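PDB 4QNI: DUF4973 domain-containing protein from Bacteroides thetaiotaomicron, which is of unknown function but is probably an auxiliary nutrient-binding protein, built from two domains and probably anchored to the membrane as a lipoprotein. Local coordinates for residues A[96-99]-A[100-103]. Sequence-based numbering, arbitrary orientation.
Sequences MGAE and GLAY
A type II beta turn from A98 to L101 reverses the loop that joins strand 93-95 to strand 104-105 in the DUF4973 region, and it illustrates how a single backbone bond can be backed by water and apolar contacts. The amide of L101 donates to A98 O over 3.2 Å at 161°, tilted 31° from the carbonyl plane. E99 and G100 form the corner; G100 takes the positive phi usual at the third position of a type II turn, which glycine adopts readily. One water lies within hydrogen-bonding distance of A98 O (2.7 Å) and L101 O (2.8 Å) and can bridge the arms. A second water is placed to donate to M96 O and accepts a weak bond from Y103 N. The L101 side chain leans on the opposite arm, its CD1 lying 3.5 Å from M96 O and 4.1 Å from A98 CB. Selenomethionine M96 has CG roughly opposite its backbone N (chi1 -151°) and stays extended to CE, crossing the Y103 side chain at about a right angle. Both side chains also touch W136 of strand 135-142, whose ring meets that of Y103 edge-to-face. CG and CE of M96 each lie 3.8 Å from Y103 CB.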
HETATM    1  N   MSE A  96     -10.712 -30.393  -6.501  1.00 42.05           N
HETATM    2  CA  MSE A  96     -11.395 -31.299  -5.578  1.00 41.69           C
HETATM    3  C   MSE A  96     -12.844 -31.548  -5.948  1.00 45.88           C
HETATM    4  O   MSE A  96     -13.383 -32.590  -5.566  1.00 45.70           O
HETATM    5  CB  MSE A  96     -11.362 -30.680  -4.193  1.00 42.97           C
HETATM    6  CG  MSE A  96     -11.380 -31.676  -3.102  1.00 49.80           C
HETATM    7 SE   MSE A  96     -11.318 -30.656  -1.484  0.75 55.68          SE
HETATM    8  CE  MSE A  96     -10.814 -32.078  -0.354  1.00 52.15           C
ATOM      9  N   GLY A  97     -13.472 -30.584  -6.629  1.00 42.78           N
ATOM     10  CA  GLY A  97     -14.866 -30.683  -7.054  1.00 43.38           C
ATOM     11  C   GLY A  97     -15.085 -31.269  -8.438  1.00 48.65           C
ATOM     12  O   GLY A  97     -16.218 -31.294  -8.923  1.00 49.90           O
ATOM     13  N   ALA A  98     -14.018 -31.789  -9.073  1.00 45.33           N
ATOM     14  CA  ALA A  98     -14.112 -32.380 -10.410  1.00 45.68           C
ATOM     15  C   ALA A  98     -15.031 -33.611 -10.428  1.00 48.64           C
ATOM     16  O   ALA A  98     -15.229 -34.266  -9.395  1.00 47.51           O
ATOM     17  CB  ALA A  98     -12.723 -32.743 -10.936  1.00 46.26           C
ATOM     18  N   GLU A  99     -15.607 -33.885 -11.618  1.00 45.74           N
ATOM     19  CA  GLU A  99     -16.520 -34.985 -11.922  1.00 46.43           C
ATOM     20  C   GLU A  99     -15.954 -36.316 -11.468  1.00 49.66           C
ATOM     21  O   GLU A  99     -14.846 -36.674 -11.876  1.00 50.45           O
ATOM     22  CB  GLU A  99     -16.784 -35.029 -13.445  1.00 49.19           C
ATOM     23  CG  GLU A  99     -17.848 -36.019 -13.910  1.00 61.67           C
ATOM     24  CD  GLU A  99     -19.236 -35.813 -13.336  1.00 79.80           C
ATOM     25  OE1 GLU A  99     -19.680 -34.645 -13.220  1.00 84.09           O
ATOM     26  OE2 GLU A  99     -19.857 -36.828 -12.950  1.00 64.71           O
ATOM     27  N   GLY A 100     -16.707 -37.012 -10.617  1.00 45.10           N
ATOM     28  CA  GLY A 100     -16.348 -38.334 -10.111  1.00 45.31           C
ATOM     29  C   GLY A 100     -15.629 -38.390  -8.781  1.00 49.61           C
ATOM     30  O   GLY A 100     -15.524 -39.476  -8.198  1.00 49.82           O
ATOM     31  N   LEU A 101     -15.058 -37.250  -8.317  1.00 46.15           N
ATOM     32  CA  LEU A 101     -14.334 -37.227  -7.030  1.00 45.57           C
ATOM     33  C   LEU A 101     -15.338 -37.326  -5.905  1.00 52.66           C
ATOM     34  O   LEU A 101     -16.485 -36.884  -6.030  1.00 54.58           O
ATOM     35  CB  LEU A 101     -13.428 -35.987  -6.860  1.00 43.75           C
ATOM     36  CG  LEU A 101     -12.277 -35.840  -7.872  1.00 48.27           C
ATOM     37  CD1 LEU A 101     -11.431 -34.656  -7.569  1.00 45.59           C
ATOM     38  CD2 LEU A 101     -11.372 -37.028  -7.854  1.00 52.61           C
ATOM     39  N   ALA A 102     -14.946 -37.967  -4.848  1.00 50.37           N
ATOM     40  CA  ALA A 102     -15.861 -38.167  -3.740  1.00 51.04           C
ATOM     41  C   ALA A 102     -15.289 -37.563  -2.449  1.00 48.16           C
ATOM     42  O   ALA A 102     -15.579 -38.038  -1.355  1.00 44.22           O
ATOM     43  CB  ALA A 102     -16.147 -39.658  -3.580  1.00 53.69           C
ATOM     44  N   TYR A 103     -14.511 -36.470  -2.602  1.00 42.39           N
ATOM     45  CA  TYR A 103     -13.906 -35.788  -1.477  1.00 40.49           C
ATOM     46  C   TYR A 103     -14.858 -34.805  -0.870  1.00 43.68           C
ATOM     47  O   TYR A 103     -14.905 -34.693   0.342  1.00 44.10           O
ATOM     48  CB  TYR A 103     -12.619 -35.078  -1.902  1.00 40.03           C
ATOM     49  CG  TYR A 103     -11.470 -36.013  -2.205  1.00 39.77           C
ATOM     50  CD1 TYR A 103     -11.138 -37.050  -1.336  1.00 40.36           C
ATOM     51  CD2 TYR A 103     -10.694 -35.848  -3.352  1.00 40.33           C
ATOM     52  CE1 TYR A 103     -10.075 -37.907  -1.606  1.00 40.93           C
ATOM     53  CE2 TYR A 103      -9.606 -36.682  -3.615  1.00 41.24           C
ATOM     54  CZ  TYR A 103      -9.296 -37.704  -2.734  1.00 46.47           C
ATOM     55  OH  TYR A 103      -8.252 -38.552  -3.002  1.00 49.53           O
TER
HETATM   56  O   HOH W   1     -15.077 -34.293  -4.459  1.00 41.90           O
HETATM   57  O   HOH W   2     -16.830 -34.360  -7.181  1.00 58.99           O